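TqaL (Neurospora crassa, PDB 7EEH) belongs to the 2OG-Fe dioxygenase family of the cupin clan, whose members carry a metal site on a beta-sheet scaffold, and binds an iron(III) ion. Local coordinates at residues L55-R60 with Q125-F130; F85-V90 with P302-L307; K158-L163 with D293-H298; G197-D202 with E266-M271; A205-T210 with S256-L261. The protein carries 1 engineered substitution. All coordinates share one frame; numbering follows the deposited sequence. Where two conformers were deposited one is given.

Contact 1: L55-R60 with Q125-F130; sequences LDALQR and QLNTAF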
# COMPACT_ATOMS: atom_id res chain seq x y z
N LEU B 55 21.14 -8.37 -6.46
CA LEU B 55 20.87 -9.00 -5.17
C LEU B 55 21.46 -10.40 -5.12
O LEU B 55 22.03 -10.80 -4.09
CB LEU B 55 19.36 -9.03 -4.91
CG LEU B 55 18.70 -7.68 -4.60
CD1 LEU B 55 17.23 -7.75 -4.96
CD2 LEU B 55 18.88 -7.31 -3.14
N ASP B 56 21.35 -11.16 -6.21
CA ASP B 56 22.01 -12.46 -6.28
C ASP B 56 23.53 -12.31 -6.16
O ASP B 56 24.18 -13.01 -5.38
CB ASP B 56 21.69 -13.16 -7.60
CG ASP B 56 20.31 -13.74 -7.63
OD1 ASP B 56 19.74 -13.99 -6.55
OD2 ASP B 56 19.78 -13.94 -8.74
N ALA B 57 24.10 -11.40 -6.95
CA ALA B 57 25.55 -11.24 -6.96
C ALA B 57 26.09 -10.76 -5.62
O ALA B 57 27.27 -10.99 -5.32
CB ALA B 57 25.96 -10.27 -8.06
N LEU B 58 25.27 -10.09 -4.82
CA LEU B 58 25.69 -9.68 -3.49
C LEU B 58 25.99 -10.88 -2.59
O LEU B 58 26.75 -10.75 -1.63
CB LEU B 58 24.61 -8.79 -2.87
CG LEU B 58 25.01 -7.67 -1.92
CD1 LEU B 58 26.08 -6.80 -2.54
CD2 LEU B 58 23.76 -6.83 -1.52
N GLN B 59 25.42 -12.04 -2.89
CA GLN B 59 25.71 -13.23 -2.10
C GLN B 59 27.01 -13.92 -2.50
O GLN B 59 27.38 -14.92 -1.87
CB GLN B 59 24.53 -14.18 -2.19
CG GLN B 59 23.35 -13.61 -1.43
CD GLN B 59 22.09 -14.40 -1.56
OE1 GLN B 59 21.89 -15.37 -0.84
NE2 GLN B 59 21.22 -13.98 -2.46
N ARG B 60 27.72 -13.41 -3.51
CA ARG B 60 28.99 -13.96 -3.97
C ARG B 60 30.18 -13.03 -3.80
O ARG B 60 31.32 -13.50 -3.89
CB ARG B 60 28.90 -14.35 -5.45
CG ARG B 60 27.84 -15.37 -5.78
CD ARG B 60 27.71 -15.50 -7.30
NE ARG B 60 26.35 -15.90 -7.67
CZ ARG B 60 25.53 -15.17 -8.42
NH1 ARG B 60 25.93 -14.00 -8.92
NH2 ARG B 60 24.32 -15.62 -8.70
N GLN B 125 30.92 -1.95 -5.17
CA GLN B 125 30.40 -0.59 -5.12
C GLN B 125 29.57 -0.21 -6.35
O GLN B 125 28.82 0.76 -6.28
CB GLN B 125 31.55 0.41 -4.92
CG GLN B 125 32.46 0.62 -6.13
CD GLN B 125 33.31 1.87 -5.98
OE1 GLN B 125 33.26 2.55 -4.95
NE2 GLN B 125 34.12 2.16 -6.99
N LEU B 126 29.66 -0.94 -7.46
CA LEU B 126 28.73 -0.71 -8.56
C LEU B 126 27.53 -1.66 -8.54
O LEU B 126 26.68 -1.59 -9.43
CB LEU B 126 29.46 -0.79 -9.91
CG LEU B 126 30.62 0.20 -10.11
CD1 LEU B 126 31.11 0.20 -11.58
CD2 LEU B 126 30.25 1.61 -9.67
N ASN B 127 27.47 -2.56 -7.57
CA ASN B 127 26.30 -3.41 -7.39
C ASN B 127 25.13 -2.54 -6.94
O ASN B 127 25.23 -1.81 -5.95
CB ASN B 127 26.65 -4.49 -6.36
CG ASN B 127 25.50 -5.42 -6.06
OD1 ASN B 127 24.45 -4.99 -5.59
ND2 ASN B 127 25.71 -6.70 -6.31
N THR B 128 24.03 -2.57 -7.70
CA THR B 128 22.90 -1.67 -7.41
C THR B 128 22.20 -2.00 -6.09
O THR B 128 21.50 -1.13 -5.55
CB THR B 128 21.87 -1.70 -8.54
OG1 THR B 128 21.32 -3.02 -8.65
CG2 THR B 128 22.52 -1.29 -9.85
N ALA B 129 22.32 -3.23 -5.60
CA ALA B 129 21.77 -3.55 -4.28
C ALA B 129 22.64 -2.96 -3.18
O ALA B 129 22.13 -2.37 -2.23
CB ALA B 129 21.64 -5.07 -4.09
N PHE B 130 23.97 -3.08 -3.31
CA PHE B 130 24.85 -2.37 -2.38
C PHE B 130 24.57 -0.88 -2.40
O PHE B 130 24.51 -0.24 -1.34
CB PHE B 130 26.32 -2.63 -2.72
CG PHE B 130 27.27 -1.71 -1.97
CD1 PHE B 130 27.64 -1.99 -0.66
CD2 PHE B 130 27.77 -0.57 -2.57
CE1 PHE B 130 28.50 -1.15 0.03
CE2 PHE B 130 28.63 0.28 -1.88
CZ PHE B 130 29.00 -0.01 -0.58
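Helix 52-58 meets the start of helix 128-141, and the two backbones draw nearest at Leu55 and Ala129, whose CA atoms stand 5.6 Å apart. No hydrogen bond joins the segments; van der Waals packing carries the contact. The methyl of Ala129 is shared by two leucines one helical turn apart: its CB is 3.7 Å from Leu55 CD2 and 3.8 Å from Leu58 CD2. The second branch of Leu58 serves a different neighbour, with CD1 lying 3.8 Å from Asn127 ND2 while the two side chains cross at about a right angle. The same CD1 also grazes Phe130 CB, and Ala57 CB approaches the amide nitrogen of Asn127 more loosely. This is a worked case of an N-cap set inside a helix interface. Asn127, with CG anti to its own backbone N (chi1 179°), turns OD1 back over the first turn of helix 128-141. There OD1 accepts a nearly straight bond from Phe130 N at 3.0 Å (160°) and a weak, bent one from Ala129 N at 2.8 Å. The other end of the amide is held as well, because ND2 donates to the backbone oxygen of Asp54, just ahead of the first segment. Both polar ends of this buried group are thus satisfied, and its rotation is fixed while Leu58 covers it. Beyond the contact, the ring of Phe130 runs on to Leu272 and Phe274 of strand 267-277.

Contact 2: F85-V90 with P302-L307; sequences FSTRSV and PMEVPL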
# COMPACT_ATOMS: atom_id res chain seq x y z
N PHE B 85 25.28 15.96 1.58
CA PHE B 85 23.92 16.46 1.61
C PHE B 85 23.78 17.84 0.97
O PHE B 85 22.68 18.41 0.99
CB PHE B 85 23.39 16.45 3.04
CG PHE B 85 22.94 15.09 3.48
CD1 PHE B 85 21.78 14.54 2.95
CD2 PHE B 85 23.70 14.34 4.35
CE1 PHE B 85 21.37 13.28 3.32
CE2 PHE B 85 23.29 13.07 4.72
CZ PHE B 85 22.13 12.54 4.21
N SER B 86 24.85 18.37 0.38
CA SER B 86 24.74 19.51 -0.52
C SER B 86 24.48 19.06 -1.95
O SER B 86 23.58 19.56 -2.61
CB SER B 86 26.01 20.36 -0.48
OG SER B 86 26.33 20.70 0.85
N THR B 87 25.27 18.10 -2.43
CA THR B 87 25.00 17.48 -3.72
C THR B 87 23.92 16.42 -3.64
O THR B 87 23.49 15.92 -4.69
CB THR B 87 26.28 16.87 -4.29
OG1 THR B 87 26.68 15.75 -3.49
CG2 THR B 87 27.42 17.90 -4.30
N ARG B 88 23.46 16.07 -2.44
CA ARG B 88 22.45 15.04 -2.23
C ARG B 88 22.80 13.75 -2.97
O ARG B 88 22.02 13.20 -3.75
CB ARG B 88 21.07 15.55 -2.62
CG ARG B 88 20.40 16.33 -1.51
CD ARG B 88 19.40 17.34 -2.05
NE ARG B 88 18.13 16.72 -2.40
CZ ARG B 88 17.10 16.58 -1.57
NH1 ARG B 88 17.19 17.01 -0.31
NH2 ARG B 88 15.98 16.02 -1.99
N SER B 89 24.01 13.26 -2.71
CA SER B 89 24.52 12.06 -3.34
C SER B 89 25.49 11.38 -2.38
O SER B 89 25.83 11.91 -1.32
CB SER B 89 25.20 12.38 -4.67
OG SER B 89 26.25 13.32 -4.47
N VAL B 90 25.93 10.18 -2.76
CA VAL B 90 26.98 9.49 -2.02
C VAL B 90 28.05 9.09 -3.02
O VAL B 90 27.73 8.69 -4.15
CB VAL B 90 26.42 8.27 -1.24
CG1 VAL B 90 25.68 7.35 -2.17
CG2 VAL B 90 27.53 7.51 -0.54
N PRO B 302 36.13 5.50 -9.12
CA PRO B 302 35.11 6.51 -8.85
C PRO B 302 33.73 5.89 -8.75
O PRO B 302 33.47 4.83 -9.32
CB PRO B 302 35.22 7.45 -10.05
CG PRO B 302 35.62 6.51 -11.16
CD PRO B 302 36.58 5.55 -10.52
N MSE B 303 32.86 6.56 -8.01
CA MSE B 303 31.49 6.11 -7.82
C MSE B 303 30.68 7.24 -7.20
O MSE B 303 31.11 7.88 -6.25
CB MSE B 303 31.46 4.86 -6.94
CG MSE B 303 30.12 4.18 -6.86
SE MSE B 303 29.09 4.77 -5.30
CE MSE B 303 28.84 3.12 -4.58
N GLU B 304 29.51 7.52 -7.78
CA GLU B 304 28.63 8.53 -7.21
C GLU B 304 27.21 8.24 -7.66
O GLU B 304 26.97 8.05 -8.85
CB GLU B 304 29.05 9.94 -7.63
CG GLU B 304 28.14 11.02 -7.07
CD GLU B 304 28.86 12.33 -6.80
OE1 GLU B 304 30.10 12.37 -6.87
OE2 GLU B 304 28.17 13.32 -6.50
N VAL B 305 26.28 8.16 -6.70
CA VAL B 305 24.88 7.92 -7.02
C VAL B 305 24.05 8.93 -6.24
O VAL B 305 24.43 9.33 -5.13
CB VAL B 305 24.43 6.48 -6.69
CG1 VAL B 305 25.25 5.47 -7.48
CG2 VAL B 305 24.51 6.20 -5.21
N PRO B 306 22.92 9.38 -6.78
CA PRO B 306 22.06 10.31 -6.03
C PRO B 306 21.41 9.62 -4.84
O PRO B 306 21.12 8.42 -4.87
CB PRO B 306 21.01 10.73 -7.06
CG PRO B 306 21.03 9.66 -8.10
CD PRO B 306 22.44 9.16 -8.16
N LEU B 307 21.20 10.39 -3.77
CA LEU B 307 20.42 9.91 -2.64
C LEU B 307 18.93 10.03 -2.90
O LEU B 307 18.14 9.23 -2.39
CB LEU B 307 20.75 10.68 -1.37
CG LEU B 307 22.11 10.42 -0.73
CD1 LEU B 307 22.40 11.48 0.32
CD2 LEU B 307 22.13 9.04 -0.13
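Residues 89-90 and 304-306 pair as antiparallel strands. Val90 and Val305 form a hydrogen-bonded pair, with Val90 N 2.9 Å from Val305 O and Val305 N 3.0 Å from Val90 O. One step on, Ser89 and Pro306 make a non-hydrogen-bonded pair, their CA atoms only 4.0 Å apart, and Leu307 N then reaches Arg88 O. On its other side the strand is irregular: Arg88 and Ser89 both face Asp84, which makes a G1 beta bulge. Val90 and Val305 lie side by side and point the same way, and their touching branches are tight, with Val90 CG1 3.5 Å from Val305 CG2. Leu307 comes across Phe85 at about a right angle, its CD1 3.6 Å from Phe85 CE1. The polar side is a short relay. Thr87 OG1 donates to Ser89 OG at 2.7 Å, and Ser89 OG donates in turn to Glu304 OE2 at 2.8 Å, meeting that oxygen from above the carboxylate plane (41° out of it). Ser89 OG sits between its backbone N and carbonyl carbon (chi1 57°), facing both. Since Arg91 also forms a salt bridge with Glu304 OE1, both carboxylate oxygens are engaged, an environment that would be expected to keep Glu304 ionised.

Contact 3: K158-L163 with D293-H298; sequences KWVCTL and DSFRPH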
# COMPACT_ATOMS: atom_id res chain seq x y z
N LYS B 158 28.48 16.99 5.23
CA LYS B 158 29.06 15.76 4.70
C LYS B 158 29.27 14.77 5.84
O LYS B 158 29.67 15.16 6.94
CB LYS B 158 30.41 16.02 4.02
CG LYS B 158 30.33 16.69 2.66
CD LYS B 158 31.56 17.56 2.39
CE LYS B 158 31.36 18.46 1.16
NZ LYS B 158 30.08 19.26 1.22
N TRP B 159 28.99 13.49 5.57
CA TRP B 159 29.35 12.42 6.48
C TRP B 159 30.40 11.53 5.82
O TRP B 159 30.41 11.37 4.60
CB TRP B 159 28.16 11.52 6.86
CG TRP B 159 26.91 12.17 7.41
CD1 TRP B 159 26.02 12.93 6.72
CD2 TRP B 159 26.40 12.06 8.74
NE1 TRP B 159 24.99 13.32 7.55
CE2 TRP B 159 25.20 12.80 8.79
CE3 TRP B 159 26.85 11.42 9.91
CZ2 TRP B 159 24.45 12.92 9.95
CZ3 TRP B 159 26.10 11.53 11.07
CH2 TRP B 159 24.91 12.29 11.08
N VAL B 160 31.25 10.94 6.64
CA VAL B 160 32.19 9.91 6.21
C VAL B 160 31.58 8.57 6.58
O VAL B 160 31.21 8.35 7.73
CB VAL B 160 33.56 10.07 6.89
CG1 VAL B 160 34.53 8.99 6.37
CG2 VAL B 160 34.11 11.46 6.67
N CYS B 161 31.48 7.68 5.60
CA CYS B 161 30.99 6.33 5.84
C CYS B 161 32.11 5.36 5.48
O CYS B 161 32.46 5.23 4.30
CB CYS B 161 29.73 6.05 5.03
SG CYS B 161 29.18 4.32 5.17
N THR B 162 32.68 4.71 6.48
CA THR B 162 33.68 3.68 6.25
C THR B 162 32.97 2.33 6.19
O THR B 162 32.32 1.92 7.16
CB THR B 162 34.75 3.67 7.34
OG1 THR B 162 35.22 5.00 7.55
CG2 THR B 162 35.93 2.82 6.89
N LEU B 163 33.07 1.67 5.05
CA LEU B 163 32.37 0.42 4.78
C LEU B 163 33.36 -0.74 4.71
O LEU B 163 34.30 -0.70 3.91
CB LEU B 163 31.57 0.52 3.48
CG LEU B 163 30.85 -0.84 3.43
CD1 LEU B 163 29.41 -0.81 3.80
CD2 LEU B 163 31.15 -1.60 2.13
N ASP B 293 39.70 14.43 7.92
CA ASP B 293 39.22 13.54 6.87
C ASP B 293 39.42 14.17 5.51
O ASP B 293 39.11 15.35 5.31
CB ASP B 293 37.74 13.24 7.09
CG ASP B 293 37.49 12.54 8.39
OD1 ASP B 293 38.00 11.42 8.54
OD2 ASP B 293 36.81 13.13 9.26
N SER B 294 39.94 13.40 4.57
CA SER B 294 40.03 13.85 3.19
C SER B 294 38.73 13.54 2.48
O SER B 294 38.20 12.43 2.61
CB SER B 294 41.20 13.17 2.48
OG SER B 294 40.93 13.05 1.09
N PHE B 295 38.21 14.51 1.73
CA PHE B 295 37.01 14.30 0.93
C PHE B 295 37.31 14.26 -0.57
O PHE B 295 36.40 14.37 -1.39
CB PHE B 295 35.96 15.35 1.26
CG PHE B 295 35.32 15.15 2.60
CD1 PHE B 295 34.33 14.19 2.78
CD2 PHE B 295 35.74 15.88 3.70
CE1 PHE B 295 33.74 13.99 4.02
CE2 PHE B 295 35.16 15.69 4.95
CZ PHE B 295 34.16 14.74 5.11
N ARG B 296 38.57 14.06 -0.93
CA ARG B 296 38.91 13.87 -2.33
C ARG B 296 38.24 12.60 -2.85
O ARG B 296 38.35 11.54 -2.22
CB ARG B 296 40.43 13.79 -2.50
CG ARG B 296 41.13 15.05 -2.02
CD ARG B 296 42.63 15.04 -2.31
NE ARG B 296 42.91 14.72 -3.71
CZ ARG B 296 42.77 15.58 -4.71
NH1 ARG B 296 42.35 16.82 -4.48
NH2 ARG B 296 43.05 15.20 -5.95
N PRO B 297 37.53 12.66 -3.97
CA PRO B 297 36.94 11.45 -4.53
C PRO B 297 38.02 10.51 -5.04
O PRO B 297 39.17 10.90 -5.28
CB PRO B 297 36.05 11.96 -5.66
CG PRO B 297 36.57 13.33 -5.96
CD PRO B 297 37.12 13.87 -4.70
N HIS B 298 37.65 9.24 -5.18
CA HIS B 298 38.61 8.23 -5.60
C HIS B 298 38.90 8.40 -7.08
O HIS B 298 37.97 8.49 -7.89
CB HIS B 298 38.07 6.83 -5.31
CG HIS B 298 39.12 5.78 -5.18
ND1 HIS B 298 39.96 5.43 -6.22
CD2 HIS B 298 39.47 4.99 -4.13
CE1 HIS B 298 40.77 4.47 -5.82
NE2 HIS B 298 40.50 4.19 -4.56
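Phe295 meets strand 158-170 with the far end of its ring, and three successive residues receive it in three different ways. Val160 comes at it obliquely: its CG2 branch lies 3.6 Å from Phe295 CZ and 3.7 Å from Phe295 CE1. Lys158 takes up one face instead, its CD lying over the ring, while its CB stands 3.9 Å from Phe295 CE1 and the chain carries its amine onward, away from the loop, to a long and weak ion pair with Asp84. Between them the carbonyl oxygen of Trp159 sits at the ring edge, near its plane, 4.3 Å from Phe295 CE1. Val160 owes its double role to its first torsion: with CG1 anti to the backbone N (chi1 -178°), CG2 is the branch turned to the loop, and it also touches Asp293 CG at 3.9 Å. That carboxylate is occupied elsewhere, OD1 by a salt bridge to Arg277 and OD2 by Val280 N. Pro279 and Cys82 add further contacts to the ring. Between Asp293 and Phe295, Ser294 OG accepts from Arg296 N in an ST turn. The arrangement is that of a loop folded back over one face of an antiparallel sheet, here the large sheet of a cupin-type scaffold.

Contact 4: G197-D202 with E266-M271; sequences GSKNMD and EATRDM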
# COMPACT_ATOMS: atom_id res chain seq x y z
N GLY B 197 25.53 -13.61 4.11
CA GLY B 197 25.47 -15.06 4.06
C GLY B 197 26.36 -15.64 5.13
O GLY B 197 27.04 -14.92 5.87
N SER B 198 26.35 -16.97 5.20
CA SER B 198 27.21 -17.70 6.13
C SER B 198 27.34 -19.16 5.68
O SER B 198 26.64 -19.61 4.78
CB SER B 198 26.66 -17.64 7.55
OG SER B 198 25.50 -18.45 7.67
N LYS B 199 28.23 -19.89 6.37
CA LYS B 199 28.55 -21.28 6.04
C LYS B 199 28.82 -22.04 7.33
O LYS B 199 29.73 -21.66 8.09
CB LYS B 199 29.78 -21.35 5.13
CG LYS B 199 29.95 -22.67 4.35
CD LYS B 199 31.26 -22.69 3.54
CE LYS B 199 32.50 -22.80 4.45
NZ LYS B 199 33.79 -22.93 3.70
N ASN B 200 28.04 -23.10 7.58
CA ASN B 200 28.24 -23.99 8.73
C ASN B 200 28.07 -23.25 10.06
O ASN B 200 28.78 -23.50 11.04
CB ASN B 200 29.60 -24.69 8.68
CG ASN B 200 29.78 -25.73 9.80
OD1 ASN B 200 28.81 -26.38 10.23
ND2 ASN B 200 30.99 -25.84 10.32
N MSE B 201 27.12 -22.33 10.09
CA MSE B 201 26.94 -21.55 11.30
C MSE B 201 25.74 -22.06 12.07
O MSE B 201 24.64 -22.11 11.54
CB MSE B 201 26.78 -20.07 10.95
CG MSE B 201 26.36 -19.18 12.09
SE MSE B 201 26.65 -17.26 11.67
CE MSE B 201 25.27 -16.95 10.44
N ASP B 202 25.97 -22.45 13.33
CA ASP B 202 24.91 -22.94 14.19
C ASP B 202 24.00 -21.78 14.61
O ASP B 202 24.42 -20.91 15.36
CB ASP B 202 25.49 -23.62 15.43
CG ASP B 202 24.45 -24.35 16.25
OD1 ASP B 202 23.28 -24.44 15.80
OD2 ASP B 202 24.79 -24.84 17.35
N GLU B 266 35.03 -25.54 9.31
CA GLU B 266 35.09 -24.11 9.55
C GLU B 266 33.72 -23.48 9.36
O GLU B 266 32.87 -23.99 8.62
CB GLU B 266 36.11 -23.44 8.63
CG GLU B 266 35.65 -23.36 7.18
CD GLU B 266 36.58 -22.55 6.31
OE1 GLU B 266 37.71 -22.26 6.76
OE2 GLU B 266 36.18 -22.18 5.18
N ALA B 267 33.50 -22.37 10.05
CA ALA B 267 32.29 -21.58 9.89
C ALA B 267 32.68 -20.18 9.44
O ALA B 267 33.63 -19.59 9.96
CB ALA B 267 31.48 -21.52 11.19
N THR B 268 31.94 -19.64 8.47
CA THR B 268 32.19 -18.30 7.96
C THR B 268 30.91 -17.46 8.06
O THR B 268 29.81 -17.99 8.01
CB THR B 268 32.69 -18.32 6.52
OG1 THR B 268 31.66 -18.86 5.67
CG2 THR B 268 33.92 -19.19 6.39
N ARG B 269 31.08 -16.15 8.17
CA ARG B 269 29.95 -15.22 8.24
C ARG B 269 30.31 -13.98 7.44
O ARG B 269 31.35 -13.36 7.70
CB ARG B 269 29.66 -14.83 9.69
CG ARG B 269 28.43 -13.95 9.92
CD ARG B 269 28.22 -13.82 11.41
NE ARG B 269 27.20 -12.86 11.81
CZ ARG B 269 27.42 -11.62 12.22
NH1 ARG B 269 28.66 -11.12 12.26
NH2 ARG B 269 26.39 -10.87 12.60
N ASP B 270 29.48 -13.63 6.46
CA ASP B 270 29.76 -12.51 5.56
C ASP B 270 28.87 -11.32 5.91
O ASP B 270 27.64 -11.45 5.90
CB ASP B 270 29.54 -12.92 4.10
CG ASP B 270 30.37 -14.14 3.71
OD1 ASP B 270 31.40 -14.40 4.35
OD2 ASP B 270 29.96 -14.84 2.76
N MSE B 271 29.48 -10.17 6.19
CA MSE B 271 28.78 -8.95 6.60
C MSE B 271 29.17 -7.76 5.73
O MSE B 271 30.29 -7.71 5.20
CB MSE B 271 29.11 -8.58 8.05
CG MSE B 271 28.75 -9.61 9.11
SE MSE B 271 26.89 -10.16 9.11
CE MSE B 271 26.23 -8.49 9.96
O HOH W 1 33.03 -19.80 3.22
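Met201, a selenomethionine, places its SE at the edge of the Arg269 guanidinium, near the plane of the group, and touches the aliphatic stem at Arg269 CD, 3.8 Å away. One face of the same guanidinium is occupied by a second selenomethionine, with Met271 SE 3.5 Å above the plane and over its centre. Met271 thus covers a face while Met201 touches only the stem of this arginine, whose side chain lies about 10 Å from the bound iron. The Asn200 amide behaves differently. Its ND2 donates within the amide plane to Glu266 O at 3.1 Å, yet it reaches that oxygen from above the carbonyl plane (70° out of it), and its OD1 takes a bond from Asp262 N. The Glu266 carboxylate forms a salt bridge through the anti lone pair of OE2, 2.9 Å from Lys199 NZ; a bend at chi3 (71°) steers the lysine there. A water bonded to Thr268 OG1 adds a weak link to the same amine. Between the two strands the backbones pair regularly: Asp270 N meets Gly197 O at 2.8 Å, and Lys199 and Thr268 exchange two bonds, each 3.0 Å between N and O. Asp270 is also tied by a salt bridge to Arg167. The short strands run antiparallel at 173°, and within the large sheet strand 267-277 lies between strand 190-199 and strand 158-170.

Contact 5: A205-T210 with S256-L261; sequences ANSAVT and SPVLPL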
# COMPACT_ATOMS: atom_id res chain seq x y z
N ALA B 205 21.94 -21.87 18.57
CA ALA B 205 22.69 -21.40 19.72
C ALA B 205 22.75 -19.87 19.69
O ALA B 205 22.15 -19.21 18.84
CB ALA B 205 24.08 -22.03 19.74
N ASN B 206 23.42 -19.28 20.67
CA ASN B 206 23.65 -17.84 20.58
C ASN B 206 24.97 -17.62 19.84
O ASN B 206 26.00 -17.23 20.40
CB ASN B 206 23.59 -17.19 21.95
CG ASN B 206 22.25 -16.53 22.19
OD1 ASN B 206 21.23 -16.98 21.67
ND2 ASN B 206 22.24 -15.45 22.98
N SER B 207 24.92 -17.94 18.55
CA SER B 207 26.02 -17.74 17.63
C SER B 207 25.86 -16.41 16.88
O SER B 207 24.81 -16.12 16.31
CB SER B 207 26.10 -18.92 16.66
OG SER B 207 26.57 -18.58 15.38
N ALA B 208 26.91 -15.59 16.94
CA ALA B 208 26.94 -14.27 16.29
C ALA B 208 25.71 -13.43 16.65
O ALA B 208 25.02 -12.89 15.78
CB ALA B 208 27.08 -14.42 14.78
N VAL B 209 25.45 -13.31 17.95
CA VAL B 209 24.33 -12.53 18.47
C VAL B 209 24.84 -11.15 18.84
O VAL B 209 25.88 -11.03 19.50
CB VAL B 209 23.68 -13.22 19.68
CG1 VAL B 209 22.76 -12.26 20.43
CG2 VAL B 209 22.90 -14.45 19.24
N THR B 210 24.12 -10.10 18.42
CA THR B 210 24.46 -8.73 18.79
C THR B 210 23.58 -8.32 19.96
O THR B 210 22.35 -8.35 19.85
CB THR B 210 24.28 -7.77 17.61
OG1 THR B 210 24.97 -8.26 16.46
CG2 THR B 210 24.78 -6.35 17.95
N SER B 256 28.64 -11.90 20.02
CA SER B 256 29.11 -13.19 20.48
C SER B 256 29.78 -13.94 19.34
O SER B 256 29.50 -13.68 18.17
CB SER B 256 27.94 -14.00 21.05
OG SER B 256 27.17 -14.57 20.01
N PRO B 257 30.68 -14.89 19.65
CA PRO B 257 31.40 -15.59 18.58
C PRO B 257 30.48 -16.40 17.68
O PRO B 257 29.44 -16.91 18.11
CB PRO B 257 32.36 -16.51 19.34
CG PRO B 257 32.45 -15.93 20.71
CD PRO B 257 31.12 -15.31 20.98
N VAL B 258 30.89 -16.53 16.41
CA VAL B 258 30.24 -17.51 15.54
C VAL B 258 30.49 -18.90 16.09
O VAL B 258 31.62 -19.26 16.45
CB VAL B 258 30.77 -17.38 14.11
CG1 VAL B 258 30.12 -18.42 13.21
CG2 VAL B 258 30.53 -15.99 13.57
N LEU B 259 29.42 -19.70 16.16
CA LEU B 259 29.53 -21.09 16.57
C LEU B 259 29.31 -22.00 15.37
O LEU B 259 28.33 -21.82 14.64
CB LEU B 259 28.50 -21.43 17.66
CG LEU B 259 28.73 -20.76 19.02
CD1 LEU B 259 27.56 -21.06 19.94
CD2 LEU B 259 30.04 -21.22 19.64
N PRO B 260 30.18 -22.98 15.14
CA PRO B 260 29.99 -23.86 13.99
C PRO B 260 28.95 -24.93 14.29
O PRO B 260 28.90 -25.50 15.38
CB PRO B 260 31.38 -24.48 13.79
CG PRO B 260 32.05 -24.39 15.12
CD PRO B 260 31.30 -23.41 16.00
N LEU B 261 28.09 -25.18 13.31
CA LEU B 261 27.12 -26.25 13.42
C LEU B 261 27.82 -27.60 13.54
O LEU B 261 27.68 -28.31 14.54
CB LEU B 261 26.20 -26.23 12.21
CG LEU B 261 25.11 -27.29 12.17
CD1 LEU B 261 24.27 -27.23 13.43
CD2 LEU B 261 24.27 -27.11 10.92
O HOH W 2 28.68 -17.28 20.71
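Ser256 lies at the tight end of this contact, gripped by the turn at Asn206-Val209. Its hydroxyl works both ways: OG donates to Asn206 O at 2.9 Å, from above that carbonyl's plane, and accepts from Val209 N at 3.0 Å along an almost straight line (174°). Beside this hydroxyl a water bridges the two segments, donating to Asn206 O and to Pro257 O at 2.7 Å each. The backbone adds Ser256 N to Val209 O at 2.9 Å, so that Val209 is held at both its N and its O by one residue. Next along, Ala208 N donates to Pro257 O at 3.1 Å, and Ser207 OG accepts from Leu259 N at 3.2 Å in a bond that is essentially linear (179°). Ala208 and Val258 pack their methyls together here, and both lie against Arg269. The backbone makes an inverse gamma turn centred on Asn206, and Ala208 follows in a left-handed conformation. Toward Ala205 the contact thins out. There no hydrogen bond crosses between the segments, and Ala205 CB meets Leu259 CD1 at 3.6 Å, beside the solvent-exposed remainder of the leucine. In one of its two conformers Asn206 appears to bond to Arg234 and to Leu231 O of a neighbouring subunit. Five hydrogen bonds join the two segments, with apolar contacts beside them, and the carbonyl of Asn206 is satisfied jointly by a protein hydroxyl and a water.

From the N terminus, contact 1 opens at residues 55-60 and closes at 125-130, joining two helices. Before it closes, contact 2 opens at 85-90; it ends only at 302-307, near the C terminus, so the two cross, and they touch where Met303 packs against Phe130. Inside the long loop of contact 2 the rest nest successively: contact 3 holds contact 4, and contact 4 holds contact 5. Contacts 2 and 4 pair strands of the large antiparallel sheet, at regions on opposite sides of the chain's centre, while contact 3 folds a loop onto that sheet. Contact 5, touching contact 4, ties the start of the smaller sheet's strand 209-213 to the loop leading into strand 267-277.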